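Local coordinates for sensor protein (Vibrio cholerae, PDB 3BY9) that senses C4-dicarboxylates such as succinate through its sensor domain, probably outside the cytoplasm, and, as a whole membrane protein, probably acts as a two-component histidine kinase, at residues 37-43 against 58-63; 81-85 against 96-102; 107-113 against 142-146; 116-120 against 247-251. All coordinates share one frame; numbering follows the deposited sequence.

Overall arrangement
Interactions 1, 2 and 3 cluster round the five-stranded sheet of the domain with the succinate-binding residues, their centres 12 to 16 Å apart, while interaction 4 joins this sheet to the four-stranded one. Interactions 1 and 3 lean on opposite faces of strand 141-150, through Ile146 and Val145. All four are partly buried: Val145, Phe107 and Phe119 are buried, Asp40 and Glu42 partly exposed. Interaction 3 is apolar; interaction 1 adds a calcium-bound carboxylate. Interaction 2 is rich in hydrogen bonds, half backbone and half from Thr84 and Asn100, tying a loop to the start of strand 84-87. Interaction 4 has no direct hydrogen bond. The Ser110 and Ser116 hydroxyls link interactions 3 and 4.

Interaction 1. Residues 37-43 against 58-63; sequences ISKDKEL and ITNRYL. With CA (calcium ion), chain C.
Glu42 and Thr59 bring the two backbones closest, their CA atoms 5.2 Å apart, where the first turn of helix 41-48 meets helix 53-70. The break between helices 33-38 and 41-48 puts Asp40 just ahead of the second helix. Thr59 OG1 donates to Glu42 O at 2.7 Å, approaching from above the carbonyl plane, while CG2 rests beside the same carbonyl; the hydroxyl also bonds to Gln55 O of its own helix, so its proton is probably shared between the two. With CG anti to its backbone N (chi1 174°), the Tyr62 ring stretches across to Asp40, and Tyr62 OH gives a short 2.5 Å bond to Asp40 OD2. Glu42 bends at chi2 (81°) and lays its carboxylate nearly flat over the ring, CD 3.9 Å above the centre and the two planes 10° apart. Leu43 CD1 fills in at the ring edge, 3.7 Å from Tyr62 CE2, and also touches Leu63 CD2, which Ile37 CD1 meets as well. Leu43 turns its other methyl, CD2, to Ile146 of the sheet, which Ile37 and Leu63 also touch. The two oxygens of Asp40 divide their work: OD1 binds calcium at 2.3 Å, and OD2 takes the phenol, which should hold the carboxylate's rotation. Tyr62 is thus a second-shell residue of a calcium site that Leu36 O and two waters also line, set where a helix-helix junction covers the sheet.

Interaction 2. Residues 81-85 against 96-102; sequences FGNTI and FIGRNFA
Three backbone bonds and three from side chains join Phe81-Thr84 to the loop 98-101. Among the backbone bonds, Phe101 N gives to Gly82 O (2.8 Å) and Thr84 N to Arg99 O (2.9 Å), which frames Asn83 and Asn100 as a non-hydrogen-bonded antiparallel pair, a single bridge. Gly98 N adds a bond to Thr84 O at 3.0 Å. Gly82 has positive phi and lies against Ala102, where a side chain would be in the way.

Side-chain bonds reinforce this bridge. Thr84 OG1 gives a second hydrogen to Arg99 O (3.1 Å), coming from the face of that carbonyl opposite to Thr84 N, so one oxygen is gripped twice by one residue. Asn100 has CG anti to its own N (chi1 -177°), which turns the amide toward Phe81 and Asn83. Both its N-H groups are used: ND2 donates to Phe81 O at 3.0 Å and, almost straight at 175°, to Asn83 OD1 at 2.9 Å, while OD1 accepts from Ala102 N. The two asparagine amides are steeply inclined, 73° apart.

A polar atom, Thr84 OG1, also sits at the edge of the Phe101 ring, 3.2 Å from CE2. Apolar contact is modest: Thr84 CG2 lies 4.0 Å from Phe96 CB.

A type II turn at Phe96-Arg99, with Gly98 in its positive-phi place, and an Asx turn at Asn100 thus pin the loop beside strand 84-87. Phe101 and Arg99 of this loop touch Ser123 and Thr124 of the succinate site.

Interaction 3. Residues 107-113 against 142-146; sequences FYLSIAG and ILGVI
Val145 is the knob that helix 105-110 receives. Its CG2 methyl enters a hollow walled by Phe107 CE1 at 3.8 Å, Ser110 CB at 4.0 Å and Ile111 N at 3.7 Å, while Val145 CG1 rests on Ser110 CB. A compact beta-branched residue suits the place, since two methyls offer bulk on both sides of a short stem. Serine is small enough to let the strand come close, and its hydroxyl turns elsewhere, to Ser116 OG and Gln114 O. The aromatic wall is itself propped from its own segment, four residues on, because Ile111 CB lies over one face of the Phe107 ring.

A helix packed against an antiparallel sheet in this way is what PAS-like sensor domains are built from, and the strand is in the middle of that sheet. Leu143 and Ile146 face the other way, onto helices 41-48 and 33-38. Ile142 and Val145 share a face although three residues apart, and Leu143 and Gly144 both bond with Val136, which is consistent with a beta bulge.

Ile111 supplies the second bump. Its CG1 stands anti to the backbone N (chi1 -163°), and the bend at chi2 (72°) then turns CD1 in between Ile142 CG2 and Val145 CG2, each 3.8 Å away, and over the bare CA of Gly144. In the other direction Ile142 CD1 pushes into the type I turn from Ser110 to Gly113, 3.4 Å from Ile111 O and 3.5 Å from Gly113 CA. Glycine, with positive phi at the close of this turn, leaves room for that methyl.

Interaction 4. Residues 116-120 against 247-251; sequences SQYFA and ELALT
Phe119 and Leu250 meet where the two sheets of this sensor domain come together: strand 116-121 is an edge strand of the five-stranded sheet, and residues 247-251 lead into a strand of the four-stranded one. The touching stretches run almost alike in direction, 6° apart, yet share no backbone hydrogen bond; the junction is made by side chains of 116-120 meeting side chains and backbone carbonyls of 247-250.

The Phe119 ring is met in two ways. Over one face lies Leu250 CD2, 3.8 Å from the ring centroid in a CH-pi contact, and nearest to CZ at 3.4 Å. Leu250 has a second conformer, so the exact fit of that methyl is less certain. At the rim, near the ring plane, CE2 faces two carbonyls, Leu248 O at 3.3 Å and Ala249 O at 3.5 Å. Phe119 reaches them with CG lodged between its backbone N and carbonyl carbon (chi1 51°). Ala249, in the left-handed region of backbone angles, has a small side chain that takes little space beside the ring.

Gln117 lies further along the same face of the strand. The flat amide comes close to Glu247 O, with CD 3.4 Å away, and NE2 touches Leu248 CD2 while bonding to Tyr130 OH. A water spans the rest, giving one hydrogen to Gln117 OE1 (2.9 Å) and one to Glu247 OE1 (2.8 Å).

Ring contacts and one water bridge thus replace direct hydrogen bonds, and because aromatic hydrogens bear a slight positive charge, the two carbonyls at the ring edge are probably mildly favourable neighbours.

Interaction 1. Residues 37-43 against 58-63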
loop_
_atom_site.group_PDB
_atom_site.type_symbol
_atom_site.label_atom_id
_atom_site.label_comp_id
_atom_site.label_asym_id
_atom_site.label_seq_id
_atom_site.Cartn_x
_atom_site.Cartn_y
_atom_site.Cartn_z
ATOM N N ILE A 37 -3.150 20.158 -0.040
ATOM C CA ILE A 37 -3.944 20.717 1.042
ATOM C C ILE A 37 -3.181 20.994 2.302
ATOM O O ILE A 37 -3.724 21.615 3.229
ATOM C CB ILE A 37 -5.168 19.810 1.429
ATOM C CG1 ILE A 37 -4.705 18.421 1.936
ATOM C CG2 ILE A 37 -6.062 19.564 0.173
ATOM C CD1 ILE A 37 -5.858 17.555 2.503
ATOM N N SER A 38 -1.918 20.594 2.328
ATOM C CA SER A 38 -1.150 20.659 3.571
ATOM C C SER A 38 -1.098 21.994 4.269
ATOM O O SER A 38 -1.195 22.049 5.514
ATOM C CB SER A 38 0.285 20.151 3.335
ATOM O OG SER A 38 1.005 21.000 2.458
ATOM N N LYS A 39 -0.951 23.071 3.501
ATOM C CA LYS A 39 -0.847 24.401 4.156
ATOM C C LYS A 39 -2.188 25.144 4.205
ATOM O O LYS A 39 -2.256 26.310 4.614
ATOM C CB LYS A 39 0.188 25.280 3.405
ATOM C CG LYS A 39 1.622 24.869 3.762
ATOM C CD LYS A 39 2.696 25.775 3.144
ATOM C CE LYS A 39 2.572 27.257 3.537
ATOM N NZ LYS A 39 2.642 27.521 5.012
ATOM N N ASP A 40 -3.248 24.466 3.798
ATOM C CA ASP A 40 -4.552 25.117 3.775
ATOM C C ASP A 40 -4.944 25.612 5.153
ATOM O O ASP A 40 -4.722 24.917 6.169
ATOM C CB ASP A 40 -5.639 24.146 3.272
ATOM C CG ASP A 40 -5.474 23.815 1.794
ATOM O OD1 ASP A 40 -4.467 24.276 1.198
ATOM O OD2 ASP A 40 -6.362 23.122 1.234
ATOM N N LYS A 41 -5.603 26.778 5.194
ATOM C CA LYS A 41 -5.995 27.355 6.485
ATOM C C LYS A 41 -6.690 26.383 7.459
ATOM O O LYS A 41 -6.388 26.367 8.640
ATOM C CB LYS A 41 -6.881 28.581 6.236
ATOM C CG LYS A 41 -7.437 29.245 7.537
ATOM C CD LYS A 41 -8.105 30.592 7.161
ATOM C CE LYS A 41 -8.836 31.255 8.379
ATOM N NZ LYS A 41 -7.827 31.650 9.408
ATOM N N GLU A 42 -7.633 25.586 6.952
ATOM C CA GLU A 42 -8.354 24.659 7.810
ATOM C C GLU A 42 -7.427 23.695 8.550
ATOM O O GLU A 42 -7.681 23.339 9.708
ATOM C CB GLU A 42 -9.356 23.810 7.004
ATOM C CG GLU A 42 -10.524 24.604 6.292
ATOM C CD GLU A 42 -10.169 25.273 4.945
ATOM O OE1 GLU A 42 -8.981 25.464 4.632
ATOM O OE2 GLU A 42 -11.114 25.649 4.214
ATOM N N LEU A 43 -6.376 23.228 7.864
ATOM C CA LEU A 43 -5.470 22.273 8.505
ATOM C C LEU A 43 -4.539 22.984 9.488
ATOM O O LEU A 43 -4.368 22.521 10.614
ATOM C CB LEU A 43 -4.611 21.529 7.437
ATOM C CG LEU A 43 -5.312 20.367 6.729
ATOM C CD1 LEU A 43 -6.515 20.872 5.872
ATOM C CD2 LEU A 43 -4.255 19.677 5.805
ATOM N N ILE A 58 -14.892 22.452 11.816
ATOM C CA ILE A 58 -14.644 23.019 10.485
ATOM C C ILE A 58 -13.659 22.114 9.716
ATOM O O ILE A 58 -13.874 21.786 8.521
ATOM C CB ILE A 58 -14.027 24.429 10.595
ATOM C CG1 ILE A 58 -15.137 25.435 10.932
ATOM C CG2 ILE A 58 -13.332 24.823 9.270
ATOM C CD1 ILE A 58 -14.599 26.743 11.496
ATOM N N THR A 59 -12.574 21.745 10.379
ATOM C CA THR A 59 -11.538 20.948 9.695
ATOM C C THR A 59 -12.003 19.548 9.309
ATOM O O THR A 59 -11.711 19.072 8.213
ATOM C CB THR A 59 -10.265 20.950 10.518
ATOM O OG1 THR A 59 -9.919 22.332 10.767
ATOM C CG2 THR A 59 -9.118 20.276 9.724
ATOM N N ASN A 60 -12.757 18.908 10.196
ATOM C CA ASN A 60 -13.307 17.589 9.881
ATOM C C ASN A 60 -14.179 17.635 8.633
ATOM O O ASN A 60 -14.085 16.771 7.759
ATOM C CB ASN A 60 -14.221 17.108 11.002
ATOM C CG ASN A 60 -13.481 16.468 12.160
ATOM O OD1 ASN A 60 -12.341 15.999 12.049
ATOM N ND2 ASN A 60 -14.188 16.377 13.285
ATOM N N ARG A 61 -15.076 18.628 8.574
ATOM C CA ARG A 61 -15.988 18.746 7.434
ATOM C C ARG A 61 -15.240 19.061 6.159
ATOM O O ARG A 61 -15.603 18.579 5.090
ATOM C CB ARG A 61 -17.062 19.797 7.745
ATOM C CG ARG A 61 -17.983 19.232 8.897
ATOM C CD ARG A 61 -19.073 20.223 9.351
ATOM N NE ARG A 61 -19.960 19.621 10.356
ATOM C CZ ARG A 61 -20.969 18.794 10.087
ATOM N NH1 ARG A 61 -21.253 18.446 8.830
ATOM N NH2 ARG A 61 -21.698 18.308 11.089
ATOM N N TYR A 62 -14.150 19.833 6.284
ATOM C CA TYR A 62 -13.350 20.152 5.083
ATOM C C TYR A 62 -12.650 18.890 4.586
ATOM O O TYR A 62 -12.672 18.598 3.383
ATOM C CB TYR A 62 -12.316 21.241 5.422
ATOM C CG TYR A 62 -11.364 21.514 4.282
ATOM C CD1 TYR A 62 -11.835 21.946 3.054
ATOM C CD2 TYR A 62 -9.986 21.351 4.459
ATOM C CE1 TYR A 62 -10.955 22.214 1.968
ATOM C CE2 TYR A 62 -9.094 21.630 3.399
ATOM C CZ TYR A 62 -9.579 22.046 2.164
ATOM O OH TYR A 62 -8.716 22.200 1.091
ATOM N N LEU A 63 -12.043 18.124 5.490
ATOM C CA LEU A 63 -11.320 16.914 5.047
ATOM C C LEU A 63 -12.333 15.911 4.457
ATOM O O LEU A 63 -12.028 15.155 3.529
ATOM C CB LEU A 63 -10.551 16.272 6.221
ATOM C CG LEU A 63 -9.389 17.156 6.766
ATOM C CD1 LEU A 63 -8.729 16.443 7.974
ATOM C CD2 LEU A 63 -8.385 17.451 5.697
HETATM CA CA CA C . -2.727 24.469 -0.348
HETATM O O HOH W 1 -0.709 23.346 0.476
HETATM O O HOH W 2 -4.563 25.145 -1.913
#

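Interaction 2. Residues 81-85 against 96-102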
loop_
_atom_site.group_PDB
_atom_site.type_symbol
_atom_site.label_atom_id
_atom_site.label_comp_id
_atom_site.label_asym_id
_atom_site.label_seq_id
_atom_site.Cartn_x
_atom_site.Cartn_y
_atom_site.Cartn_z
ATOM N N PHE A 81 2.706 14.965 17.567
ATOM C CA PHE A 81 2.928 13.891 18.520
ATOM C C PHE A 81 2.393 12.557 17.975
ATOM O O PHE A 81 2.577 11.497 18.600
ATOM C CB PHE A 81 2.235 14.236 19.842
ATOM C CG PHE A 81 2.631 15.604 20.372
ATOM C CD1 PHE A 81 3.860 15.788 20.968
ATOM C CD2 PHE A 81 1.776 16.676 20.242
ATOM C CE1 PHE A 81 4.228 17.041 21.438
ATOM C CE2 PHE A 81 2.157 17.930 20.725
ATOM C CZ PHE A 81 3.381 18.074 21.314
ATOM N N GLY A 82 1.746 12.616 16.806
ATOM C CA GLY A 82 1.194 11.414 16.198
ATOM C C GLY A 82 -0.296 11.234 16.438
ATOM O O GLY A 82 -0.833 10.225 15.975
ATOM N N ASN A 83 -0.965 12.171 17.107
ATOM C CA ASN A 83 -2.407 11.969 17.384
ATOM C C ASN A 83 -3.281 12.491 16.247
ATOM O O ASN A 83 -3.097 13.608 15.764
ATOM C CB ASN A 83 -2.831 12.729 18.639
ATOM C CG ASN A 83 -1.997 12.363 19.828
ATOM O OD1 ASN A 83 -1.942 11.187 20.238
ATOM N ND2 ASN A 83 -1.342 13.374 20.408
ATOM N N THR A 84 -4.259 11.696 15.835
ATOM C CA THR A 84 -5.139 12.162 14.781
ATOM C C THR A 84 -6.086 13.175 15.398
ATOM O O THR A 84 -6.788 12.852 16.365
ATOM C CB THR A 84 -5.942 10.990 14.178
ATOM O OG1 THR A 84 -5.007 10.073 13.639
ATOM C CG2 THR A 84 -6.842 11.516 12.978
ATOM N N ILE A 85 -6.108 14.395 14.861
ATOM C CA ILE A 85 -6.967 15.424 15.428
ATOM C C ILE A 85 -8.169 15.784 14.552
ATOM O O ILE A 85 -9.102 16.363 15.049
ATOM C CB ILE A 85 -6.206 16.727 15.777
ATOM C CG1 ILE A 85 -5.651 17.392 14.499
ATOM C CG2 ILE A 85 -5.054 16.457 16.760
ATOM C CD1 ILE A 85 -5.189 18.850 14.858
ATOM N N PHE A 96 -10.844 7.670 12.843
ATOM C CA PHE A 96 -9.467 7.623 13.292
ATOM C C PHE A 96 -9.228 8.688 14.348
ATOM O O PHE A 96 -8.103 8.763 14.887
ATOM C CB PHE A 96 -8.521 7.946 12.120
ATOM C CG PHE A 96 -8.496 6.928 11.005
ATOM C CD1 PHE A 96 -9.248 5.744 11.044
ATOM C CD2 PHE A 96 -7.721 7.199 9.859
ATOM C CE1 PHE A 96 -9.245 4.862 9.970
ATOM C CE2 PHE A 96 -7.707 6.326 8.767
ATOM C CZ PHE A 96 -8.473 5.156 8.809
ATOM N N ILE A 97 -10.235 9.503 14.668
ATOM C CA ILE A 97 -10.015 10.605 15.628
ATOM C C ILE A 97 -9.525 10.086 16.994
ATOM O O ILE A 97 -10.104 9.144 17.556
ATOM C CB ILE A 97 -11.311 11.412 15.854
ATOM C CG1 ILE A 97 -11.802 12.029 14.537
ATOM C CG2 ILE A 97 -11.070 12.533 16.894
ATOM C CD1 ILE A 97 -11.053 13.179 14.054
ATOM N N GLY A 98 -8.427 10.668 17.493
ATOM C CA GLY A 98 -7.941 10.256 18.806
ATOM C C GLY A 98 -6.934 9.115 18.752
ATOM O O GLY A 98 -6.279 8.812 19.763
ATOM N N ARG A 99 -6.768 8.484 17.588
ATOM C CA ARG A 99 -5.835 7.344 17.522
ATOM C C ARG A 99 -4.472 7.906 17.190
ATOM O O ARG A 99 -4.379 8.842 16.385
ATOM C CB ARG A 99 -6.223 6.369 16.383
ATOM C CG ARG A 99 -7.643 5.881 16.426
ATOM C CD ARG A 99 -7.943 5.138 17.697
ATOM N NE ARG A 99 -9.102 4.264 17.533
ATOM C CZ ARG A 99 -9.036 2.992 17.140
ATOM N NH1 ARG A 99 -7.867 2.429 16.862
ATOM N NH2 ARG A 99 -10.148 2.270 17.042
ATOM N N ASN A 100 -3.423 7.292 17.751
ATOM C CA ASN A 100 -2.062 7.770 17.522
ATOM C C ASN A 100 -1.355 6.872 16.535
ATOM O O ASN A 100 -1.421 5.630 16.674
ATOM C CB ASN A 100 -1.350 7.846 18.885
ATOM C CG ASN A 100 0.053 8.402 18.757
ATOM O OD1 ASN A 100 0.938 7.725 18.251
ATOM N ND2 ASN A 100 0.247 9.632 19.210
ATOM N N PHE A 101 -0.697 7.462 15.511
ATOM C CA PHE A 101 -0.006 6.664 14.479
ATOM C C PHE A 101 1.494 6.997 14.408
ATOM O O PHE A 101 2.100 6.876 13.349
ATOM C CB PHE A 101 -0.660 6.915 13.123
ATOM C CG PHE A 101 -2.115 6.462 13.088
ATOM C CD1 PHE A 101 -2.423 5.135 13.292
ATOM C CD2 PHE A 101 -3.147 7.374 12.921
ATOM C CE1 PHE A 101 -3.785 4.689 13.350
ATOM C CE2 PHE A 101 -4.514 6.948 12.959
ATOM C CZ PHE A 101 -4.818 5.594 13.186
ATOM N N ALA A 102 2.060 7.427 15.539
ATOM C CA ALA A 102 3.503 7.788 15.515
ATOM C C ALA A 102 4.330 6.575 15.173
ATOM O O ALA A 102 5.459 6.713 14.724
ATOM C CB ALA A 102 3.950 8.334 16.891
#

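Interaction 3. Residues 107-113 against 142-146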
loop_
_atom_site.group_PDB
_atom_site.type_symbol
_atom_site.label_atom_id
_atom_site.label_comp_id
_atom_site.label_asym_id
_atom_site.label_seq_id
_atom_site.Cartn_x
_atom_site.Cartn_y
_atom_site.Cartn_z
ATOM N N PHE A 107 4.145 8.425 9.210
ATOM C CA PHE A 107 4.115 9.586 10.075
ATOM C C PHE A 107 5.605 9.878 10.485
ATOM O O PHE A 107 6.063 11.020 10.461
ATOM C CB PHE A 107 3.316 9.295 11.359
ATOM C CG PHE A 107 3.379 10.434 12.354
ATOM C CD1 PHE A 107 2.561 11.552 12.192
ATOM C CD2 PHE A 107 4.365 10.447 13.350
ATOM C CE1 PHE A 107 2.687 12.679 12.973
ATOM C CE2 PHE A 107 4.527 11.573 14.156
ATOM C CZ PHE A 107 3.674 12.708 13.963
ATOM N N TYR A 108 6.316 8.828 10.874
ATOM C CA TYR A 108 7.723 8.986 11.310
ATOM C C TYR A 108 8.537 9.711 10.253
ATOM O O TYR A 108 9.338 10.646 10.570
ATOM C CB TYR A 108 8.312 7.572 11.534
ATOM C CG TYR A 108 9.783 7.534 11.909
ATOM C CD1 TYR A 108 10.232 8.025 13.142
ATOM C CD2 TYR A 108 10.701 6.949 11.064
ATOM C CE1 TYR A 108 11.581 7.930 13.516
ATOM C CE2 TYR A 108 12.061 6.836 11.408
ATOM C CZ TYR A 108 12.491 7.328 12.635
ATOM O OH TYR A 108 13.840 7.220 12.968
ATOM N N LEU A 109 8.360 9.296 8.991
ATOM C CA LEU A 109 9.144 9.936 7.930
ATOM C C LEU A 109 8.649 11.324 7.581
ATOM O O LEU A 109 9.446 12.240 7.349
ATOM C CB LEU A 109 9.145 9.110 6.658
ATOM C CG LEU A 109 9.670 7.660 6.875
ATOM C CD1 LEU A 109 9.456 6.811 5.604
ATOM C CD2 LEU A 109 11.163 7.704 7.283
ATOM N N SER A 110 7.333 11.534 7.576
ATOM C CA SER A 110 6.890 12.869 7.181
ATOM C C SER A 110 6.978 13.934 8.264
ATOM O O SER A 110 7.043 15.142 7.942
ATOM C CB SER A 110 5.453 12.807 6.626
ATOM O OG SER A 110 5.469 12.180 5.344
ATOM N N ILE A 111 6.991 13.533 9.534
ATOM C CA ILE A 111 7.084 14.552 10.576
ATOM C C ILE A 111 8.521 15.086 10.543
ATOM O O ILE A 111 8.812 16.141 11.118
ATOM C CB ILE A 111 6.678 13.999 11.978
ATOM C CG1 ILE A 111 6.391 15.170 12.942
ATOM C CG2 ILE A 111 7.731 13.001 12.540
ATOM C CD1 ILE A 111 5.071 15.947 12.644
ATOM N N ALA A 112 9.389 14.389 9.805
ATOM C CA ALA A 112 10.809 14.851 9.670
ATOM C C ALA A 112 10.910 15.820 8.462
ATOM O O ALA A 112 12.008 16.243 8.029
ATOM C CB ALA A 112 11.733 13.663 9.462
ATOM N N GLY A 113 9.772 16.132 7.867
ATOM C CA GLY A 113 9.752 17.121 6.798
ATOM C C GLY A 113 9.785 16.677 5.369
ATOM O O GLY A 113 9.966 17.509 4.484
ATOM N N ILE A 142 7.431 22.588 11.434
ATOM C CA ILE A 142 6.570 21.442 11.085
ATOM C C ILE A 142 5.579 21.318 12.240
ATOM O O ILE A 142 5.971 21.072 13.387
ATOM C CB ILE A 142 7.409 20.145 10.936
ATOM C CG1 ILE A 142 8.343 20.282 9.717
ATOM C CG2 ILE A 142 6.446 18.930 10.723
ATOM C CD1 ILE A 142 9.404 19.165 9.594
ATOM N N LEU A 143 4.277 21.415 11.940
ATOM C CA LEU A 143 3.239 21.346 12.955
ATOM C C LEU A 143 2.472 20.022 12.978
ATOM O O LEU A 143 1.764 19.769 13.934
ATOM C CB LEU A 143 2.201 22.450 12.679
ATOM C CG LEU A 143 2.670 23.893 12.653
ATOM C CD1 LEU A 143 1.394 24.783 12.371
ATOM C CD2 LEU A 143 3.247 24.255 13.985
ATOM N N GLY A 144 2.634 19.187 11.952
ATOM C CA GLY A 144 1.867 17.940 11.926
ATOM C C GLY A 144 2.033 17.288 10.556
ATOM O O GLY A 144 2.898 17.661 9.773
ATOM N N VAL A 145 1.162 16.334 10.255
ATOM C CA VAL A 145 1.264 15.582 9.004
ATOM C C VAL A 145 -0.146 15.367 8.470
ATOM O O VAL A 145 -1.059 15.060 9.250
ATOM C CB VAL A 145 1.863 14.158 9.278
ATOM C CG1 VAL A 145 1.755 13.238 8.016
ATOM C CG2 VAL A 145 3.362 14.279 9.640
ATOM N N ILE A 146 -0.304 15.541 7.157
ATOM C CA ILE A 146 -1.612 15.257 6.516
ATOM C C ILE A 146 -1.408 13.969 5.686
ATOM O O ILE A 146 -0.358 13.776 5.041
ATOM C CB ILE A 146 -2.045 16.482 5.655
ATOM C CG1 ILE A 146 -3.346 16.154 4.893
ATOM C CG2 ILE A 146 -1.011 16.823 4.599
ATOM C CD1 ILE A 146 -4.561 15.929 5.787
#

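Interaction 4. Residues 116-120 against 247-251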
loop_
_atom_site.group_PDB
_atom_site.type_symbol
_atom_site.label_atom_id
_atom_site.label_comp_id
_atom_site.label_asym_id
_atom_site.label_seq_id
_atom_site.Cartn_x
_atom_site.Cartn_y
_atom_site.Cartn_z
ATOM N N SER A 116 6.173 11.223 2.135
ATOM C CA SER A 116 6.477 9.817 2.277
ATOM C C SER A 116 5.296 9.043 1.737
ATOM O O SER A 116 4.216 9.601 1.500
ATOM C CB SER A 116 6.733 9.427 3.758
ATOM O OG SER A 116 5.553 9.555 4.516
ATOM N N GLN A 117 5.533 7.757 1.456
ATOM C CA GLN A 117 4.441 6.904 0.994
ATOM C C GLN A 117 4.626 5.537 1.633
ATOM O O GLN A 117 5.751 5.156 2.019
ATOM C CB GLN A 117 4.405 6.819 -0.528
ATOM C CG GLN A 117 5.694 6.321 -1.154
ATOM C CD GLN A 117 5.699 6.630 -2.657
ATOM O OE1 GLN A 117 6.444 7.505 -3.151
ATOM N NE2 GLN A 117 4.837 5.951 -3.379
ATOM N N TYR A 118 3.530 4.765 1.732
ATOM C CA TYR A 118 3.620 3.502 2.452
ATOM C C TYR A 118 2.405 2.658 2.112
ATOM O O TYR A 118 1.427 3.179 1.627
ATOM C CB TYR A 118 3.548 3.811 3.961
ATOM C CG TYR A 118 3.880 2.640 4.888
ATOM C CD1 TYR A 118 5.164 2.030 4.847
ATOM C CD2 TYR A 118 2.960 2.199 5.833
ATOM C CE1 TYR A 118 5.498 1.009 5.725
ATOM C CE2 TYR A 118 3.280 1.173 6.742
ATOM C CZ TYR A 118 4.557 0.593 6.670
ATOM O OH TYR A 118 4.892 -0.362 7.595
ATOM N N PHE A 119 2.477 1.340 2.325
ATOM C CA PHE A 119 1.263 0.524 2.108
ATOM C C PHE A 119 1.152 -0.359 3.337
ATOM O O PHE A 119 2.175 -0.706 3.946
ATOM C CB PHE A 119 1.341 -0.321 0.793
ATOM C CG PHE A 119 2.590 -1.142 0.662
ATOM C CD1 PHE A 119 2.671 -2.403 1.237
ATOM C CD2 PHE A 119 3.696 -0.640 -0.012
ATOM C CE1 PHE A 119 3.863 -3.167 1.137
ATOM C CE2 PHE A 119 4.877 -1.396 -0.107
ATOM C CZ PHE A 119 4.944 -2.657 0.472
ATOM N N ALA A 120 -0.077 -0.689 3.736
ATOM C CA ALA A 120 -0.250 -1.465 4.933
ATOM C C ALA A 120 -1.672 -1.948 5.072
ATOM O O ALA A 120 -2.567 -1.513 4.345
ATOM C CB ALA A 120 0.029 -0.571 6.153
ATOM N N GLU A 247 10.088 2.937 -6.315
ATOM C CA GLU A 247 9.427 4.075 -5.673
ATOM C C GLU A 247 8.321 3.648 -4.754
ATOM O O GLU A 247 7.995 4.358 -3.793
ATOM C CB GLU A 247 8.826 5.007 -6.730
ATOM C CG GLU A 247 9.841 5.895 -7.428
ATOM C CD GLU A 247 9.219 6.751 -8.523
ATOM O OE1 GLU A 247 8.156 7.367 -8.279
ATOM O OE2 GLU A 247 9.796 6.815 -9.632
ATOM N N LEU A 248 7.739 2.485 -5.057
ATOM C CA LEU A 248 6.605 1.943 -4.306
ATOM C C LEU A 248 6.998 0.847 -3.345
ATOM O O LEU A 248 6.185 0.381 -2.549
ATOM C CB LEU A 248 5.577 1.351 -5.285
ATOM C CG LEU A 248 5.187 2.275 -6.419
ATOM C CD1 LEU A 248 4.093 1.583 -7.237
ATOM C CD2 LEU A 248 4.663 3.652 -5.850
ATOM N N ALA A 249 8.255 0.453 -3.432
ATOM C CA ALA A 249 8.808 -0.612 -2.623
ATOM C C ALA A 249 7.967 -1.877 -2.792
ATOM O O ALA A 249 7.690 -2.610 -1.833
ATOM C CB ALA A 249 8.938 -0.198 -1.137
ATOM N N LEU A 250 7.533 -2.100 -4.039
ATOM C CA LEU A 250 6.734 -3.281 -4.439
ATOM C C LEU A 250 7.197 -3.823 -5.789
ATOM O O LEU A 250 7.593 -3.052 -6.668
ATOM C CB LEU A 250 5.255 -2.935 -4.588
ATOM C CG LEU A 250 4.423 -2.704 -3.329
ATOM C CD1 LEU A 250 3.044 -2.148 -3.723
ATOM C CD2 LEU A 250 4.277 -4.006 -2.581
ATOM N N THR A 251 7.143 -5.142 -5.960
ATOM C CA THR A 251 7.530 -5.747 -7.243
ATOM C C THR A 251 6.235 -6.363 -7.805
ATOM O O THR A 251 5.556 -7.092 -7.105
ATOM C CB THR A 251 8.601 -6.865 -7.063
ATOM O OG1 THR A 251 9.829 -6.270 -6.560
ATOM C CG2 THR A 251 8.934 -7.555 -8.430
HETATM O O HOH W 3 7.317 8.430 -5.791
#